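PDB 4WOD: taurocyamine kinase from Schistosoma mansoni, which reversibly transfers phosphate between ATP and the guanidino compound taurocyamine, using magnesium as cofactor. Local coordinates for residues T483-P497 with E585-L599. The protein carries 4 engineered substitutions. Residues are numbered along the deposited sequence; the frame is centred on the assembly and turned at random.
Sequences TRVRVGRSVEGFLFP and EDHMRIISMQQGGNL. Engineered in segment 483-497: Gly493 (natural residue Asp).
In the antiparallel sheet of the phosphagen kinase catalytic domain, strand 588-595 pairs with residues 483-489 of the strand beside it and illustrates how the two faces of one sheet can do different work. Paired backbone bonds join Thr483 to Gln594, Val485 to Ser592, Val487 to Ile590 and Arg489 to Met588. Arg484, Arg486 and Arg589, predicted to bind ATP, share one face. Arg484, its CG anti to the backbone N (chi1 -175°), runs alongside Met593, whose CE lies 3.3 Å from Arg484 NE, at the guanidinium edge. The extended chain carries Arg484 NH2 to 3.3 Å from Arg589 NH1, edge to edge, a grouping of positive charge consistent with a phosphate site; a salt bridge from Arg589 to Glu584 probably offsets part of it. At one end, Thr483 OG1 donates to a lone pair of Gly596 O (2.8 Å). Beyond the other, His587 ND1 accepts an almost straight bond from Val491 N (2.9 Å, 179°), while His587 NE2 donates to Leu495 O (2.8 Å) from above that carbonyl's plane. Held at both nitrogens, the imidazole cannot easily rotate, and Phe496 turns an edge toward the His587 face in an offset edge-to-face pair. On the face opposite the arginines, Val485, Val487 and Ile590 pack on helix 599-614; strands 578-582 and 639-646 flank the pair.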
# COMPACT_ATOMS: atom_id res chain seq x y z
N THR A 483 -31.92 9.49 9.24
CA THR A 483 -31.40 9.73 10.58
C THR A 483 -30.58 8.52 11.03
O THR A 483 -30.87 7.39 10.65
CB THR A 483 -32.55 10.03 11.57
OG1 THR A 483 -33.36 11.09 11.05
CG2 THR A 483 -32.03 10.42 12.96
N ARG A 484 -29.58 8.78 11.87
CA ARG A 484 -28.61 7.78 12.26
C ARG A 484 -28.06 8.20 13.63
O ARG A 484 -27.81 9.39 13.87
CB ARG A 484 -27.49 7.69 11.20
CG ARG A 484 -26.40 6.60 11.38
CD ARG A 484 -25.28 6.87 10.34
NE ARG A 484 -24.20 5.87 10.27
CZ ARG A 484 -23.02 5.99 10.90
NH1 ARG A 484 -22.78 7.03 11.67
NH2 ARG A 484 -22.09 5.05 10.76
N VAL A 485 -27.91 7.24 14.54
CA VAL A 485 -27.11 7.46 15.74
C VAL A 485 -26.20 6.26 15.91
O VAL A 485 -26.63 5.13 15.76
CB VAL A 485 -27.94 7.65 17.04
CG1 VAL A 485 -27.02 8.09 18.20
CG2 VAL A 485 -29.03 8.68 16.83
N ARG A 486 -24.93 6.50 16.20
CA ARG A 486 -24.03 5.39 16.48
C ARG A 486 -23.22 5.64 17.74
O ARG A 486 -23.09 6.78 18.20
CB ARG A 486 -23.10 5.13 15.29
CG ARG A 486 -22.11 6.22 14.97
CD ARG A 486 -20.79 6.11 15.78
NE ARG A 486 -19.79 7.09 15.32
CZ ARG A 486 -18.91 7.71 16.10
NH1 ARG A 486 -18.88 7.49 17.41
NH2 ARG A 486 -18.04 8.56 15.56
N VAL A 487 -22.64 4.56 18.27
CA VAL A 487 -21.63 4.67 19.32
C VAL A 487 -20.45 3.75 19.05
O VAL A 487 -20.60 2.73 18.37
CB VAL A 487 -22.19 4.34 20.73
CG1 VAL A 487 -23.22 5.40 21.19
CG2 VAL A 487 -22.76 2.93 20.76
N GLY A 488 -19.28 4.10 19.59
CA GLY A 488 -18.17 3.18 19.66
C GLY A 488 -18.17 2.43 20.99
O GLY A 488 -18.62 2.98 21.98
N ARG A 489 -17.69 1.18 21.00
CA ARG A 489 -17.46 0.44 22.25
C ARG A 489 -16.21 -0.42 22.16
O ARG A 489 -15.87 -0.95 21.10
CB ARG A 489 -18.67 -0.45 22.63
CG ARG A 489 -19.95 0.28 23.05
CD ARG A 489 -19.82 0.95 24.46
NE ARG A 489 -21.05 1.62 24.92
CZ ARG A 489 -21.41 2.87 24.65
NH1 ARG A 489 -20.64 3.65 23.90
NH2 ARG A 489 -22.56 3.35 25.12
N SER A 490 -15.51 -0.51 23.29
CA SER A 490 -14.39 -1.41 23.47
C SER A 490 -14.81 -2.47 24.47
O SER A 490 -15.60 -2.19 25.37
CB SER A 490 -13.16 -0.65 24.00
OG SER A 490 -12.76 0.39 23.12
N VAL A 491 -14.27 -3.67 24.29
CA VAL A 491 -14.57 -4.78 25.16
C VAL A 491 -13.43 -4.94 26.15
O VAL A 491 -12.25 -5.03 25.76
CB VAL A 491 -14.77 -6.09 24.37
CG1 VAL A 491 -14.98 -7.29 25.32
CG2 VAL A 491 -15.94 -5.95 23.36
N GLU A 492 -13.76 -4.97 27.44
CA GLU A 492 -12.75 -5.17 28.48
C GLU A 492 -11.90 -6.42 28.26
O GLU A 492 -12.42 -7.47 27.88
CB GLU A 492 -13.39 -5.27 29.86
CG GLU A 492 -13.63 -3.93 30.54
CD GLU A 492 -14.09 -4.10 31.98
OE1 GLU A 492 -13.94 -5.22 32.52
OE2 GLU A 492 -14.61 -3.13 32.56
N GLY A 493 -10.60 -6.30 28.50
CA GLY A 493 -9.72 -7.44 28.39
C GLY A 493 -9.00 -7.62 27.08
O GLY A 493 -8.09 -8.45 26.99
N PHE A 494 -9.39 -6.87 26.05
CA PHE A 494 -8.76 -6.99 24.73
C PHE A 494 -7.93 -5.79 24.32
O PHE A 494 -8.34 -4.63 24.48
CB PHE A 494 -9.84 -7.23 23.66
CG PHE A 494 -10.50 -8.57 23.77
CD1 PHE A 494 -9.96 -9.68 23.11
CD2 PHE A 494 -11.61 -8.75 24.57
CE1 PHE A 494 -10.56 -10.93 23.23
CE2 PHE A 494 -12.20 -9.98 24.69
CZ PHE A 494 -11.68 -11.07 24.03
N LEU A 495 -6.77 -6.07 23.74
CA LEU A 495 -6.03 -5.07 23.00
C LEU A 495 -6.93 -4.51 21.89
O LEU A 495 -7.83 -5.20 21.40
CB LEU A 495 -4.76 -5.66 22.40
CG LEU A 495 -3.72 -6.12 23.41
CD1 LEU A 495 -2.48 -6.64 22.67
CD2 LEU A 495 -3.38 -4.95 24.32
N PHE A 496 -6.71 -3.26 21.52
CA PHE A 496 -7.53 -2.61 20.47
C PHE A 496 -7.17 -3.09 19.06
O PHE A 496 -6.13 -3.72 18.87
CB PHE A 496 -7.38 -1.09 20.60
CG PHE A 496 -8.02 -0.53 21.82
CD1 PHE A 496 -8.84 -1.32 22.63
CD2 PHE A 496 -7.79 0.80 22.19
CE1 PHE A 496 -9.44 -0.78 23.76
CE2 PHE A 496 -8.37 1.33 23.31
CZ PHE A 496 -9.20 0.53 24.11
N PRO A 497 -8.04 -2.80 18.04
CA PRO A 497 -7.79 -3.37 16.71
C PRO A 497 -6.50 -2.87 16.07
O PRO A 497 -6.14 -3.36 15.02
CB PRO A 497 -9.01 -2.94 15.88
CG PRO A 497 -10.11 -2.71 16.91
CD PRO A 497 -9.37 -2.15 18.13
N GLU A 585 -12.03 0.09 13.59
CA GLU A 585 -11.13 0.92 14.40
C GLU A 585 -11.35 0.65 15.88
O GLU A 585 -10.39 0.58 16.66
CB GLU A 585 -11.33 2.40 14.13
CG GLU A 585 -10.38 3.29 14.93
CD GLU A 585 -10.56 4.76 14.61
OE1 GLU A 585 -10.23 5.16 13.47
OE2 GLU A 585 -11.04 5.51 15.48
N ASP A 586 -12.61 0.51 16.27
CA ASP A 586 -12.97 0.12 17.61
C ASP A 586 -13.47 -1.31 17.55
O ASP A 586 -13.87 -1.77 16.45
CB ASP A 586 -14.06 1.05 18.19
CG ASP A 586 -13.51 2.40 18.60
OD1 ASP A 586 -12.47 2.44 19.30
OD2 ASP A 586 -14.13 3.43 18.25
N HIS A 587 -13.48 -1.98 18.70
CA HIS A 587 -13.98 -3.35 18.76
C HIS A 587 -15.37 -3.42 18.14
O HIS A 587 -15.69 -4.37 17.45
CB HIS A 587 -14.01 -3.88 20.19
CG HIS A 587 -12.65 -4.09 20.78
ND1 HIS A 587 -12.42 -4.06 22.14
CD2 HIS A 587 -11.45 -4.28 20.19
CE1 HIS A 587 -11.12 -4.24 22.36
NE2 HIS A 587 -10.52 -4.38 21.20
N MET A 588 -16.17 -2.40 18.40
CA MET A 588 -17.50 -2.29 17.78
C MET A 588 -17.88 -0.86 17.44
O MET A 588 -17.57 0.08 18.18
CB MET A 588 -18.58 -2.86 18.69
CG MET A 588 -18.58 -4.35 18.87
SD MET A 588 -19.93 -4.77 20.03
CE MET A 588 -19.28 -4.17 21.57
N ARG A 589 -18.58 -0.70 16.33
CA ARG A 589 -19.33 0.52 16.06
C ARG A 589 -20.77 0.02 15.99
O ARG A 589 -21.07 -0.85 15.18
CB ARG A 589 -18.87 1.22 14.76
CG ARG A 589 -19.61 2.53 14.46
CD ARG A 589 -19.01 3.40 13.33
NE ARG A 589 -18.17 2.66 12.37
CZ ARG A 589 -18.47 2.48 11.09
NH1 ARG A 589 -19.60 2.96 10.58
NH2 ARG A 589 -17.65 1.79 10.30
N ILE A 590 -21.62 0.49 16.90
CA ILE A 590 -23.01 0.06 16.95
C ILE A 590 -23.90 1.18 16.40
O ILE A 590 -23.85 2.30 16.89
CB ILE A 590 -23.45 -0.30 18.39
CG1 ILE A 590 -22.50 -1.34 19.00
CG2 ILE A 590 -24.92 -0.82 18.42
CD1 ILE A 590 -22.70 -1.53 20.50
N ILE A 591 -24.72 0.85 15.41
CA ILE A 591 -25.36 1.86 14.57
C ILE A 591 -26.86 1.65 14.46
O ILE A 591 -27.30 0.55 14.21
CB ILE A 591 -24.78 1.85 13.12
CG1 ILE A 591 -23.27 2.08 13.13
CG2 ILE A 591 -25.46 2.87 12.22
CD1 ILE A 591 -22.56 1.30 12.03
N SER A 592 -27.63 2.72 14.63
CA SER A 592 -29.07 2.65 14.34
C SER A 592 -29.37 3.70 13.29
O SER A 592 -28.85 4.80 13.37
CB SER A 592 -29.90 2.88 15.60
OG SER A 592 -31.30 2.75 15.31
N MET A 593 -30.20 3.37 12.31
CA MET A 593 -30.55 4.35 11.30
C MET A 593 -31.82 3.98 10.56
O MET A 593 -32.25 2.83 10.58
CB MET A 593 -29.40 4.50 10.29
CG MET A 593 -29.18 3.24 9.48
SD MET A 593 -27.98 3.41 8.14
CE MET A 593 -26.47 3.81 9.00
N GLN A 594 -32.43 4.97 9.90
CA GLN A 594 -33.60 4.73 9.05
C GLN A 594 -33.91 5.94 8.19
O GLN A 594 -33.39 7.03 8.43
CB GLN A 594 -34.83 4.38 9.90
CG GLN A 594 -35.44 5.57 10.62
CD GLN A 594 -36.36 5.15 11.75
OE1 GLN A 594 -36.05 4.23 12.50
NE2 GLN A 594 -37.50 5.82 11.87
N GLN A 595 -34.75 5.74 7.18
CA GLN A 595 -35.24 6.84 6.36
C GLN A 595 -36.10 7.76 7.21
O GLN A 595 -36.73 7.30 8.17
CB GLN A 595 -36.06 6.33 5.17
CG GLN A 595 -35.27 5.52 4.15
CD GLN A 595 -34.43 6.38 3.24
OE1 GLN A 595 -33.29 6.72 3.57
NE2 GLN A 595 -34.97 6.73 2.08
N GLY A 596 -36.13 9.04 6.87
CA GLY A 596 -36.96 9.99 7.60
C GLY A 596 -36.22 10.65 8.74
O GLY A 596 -35.01 10.47 8.89
N GLY A 597 -36.94 11.41 9.55
CA GLY A 597 -36.33 12.20 10.60
C GLY A 597 -36.72 11.82 12.02
O GLY A 597 -36.56 12.62 12.94
N ASN A 598 -37.21 10.60 12.20
CA ASN A 598 -37.65 10.16 13.51
C ASN A 598 -36.49 9.72 14.41
O ASN A 598 -36.21 8.52 14.54
CB ASN A 598 -38.66 9.03 13.39
CG ASN A 598 -39.39 8.78 14.68
OD1 ASN A 598 -39.02 9.31 15.73
ND2 ASN A 598 -40.43 7.96 14.62
N LEU A 599 -35.85 10.70 15.02
CA LEU A 599 -34.69 10.51 15.87
C LEU A 599 -35.02 9.70 17.12
O LEU A 599 -34.20 8.92 17.60
CB LEU A 599 -34.10 11.87 16.26
CG LEU A 599 -32.99 11.91 17.31
CD1 LEU A 599 -31.80 11.09 16.84
CD2 LEU A 599 -32.58 13.37 17.58
O HOH W 1 -11.82 -0.62 20.71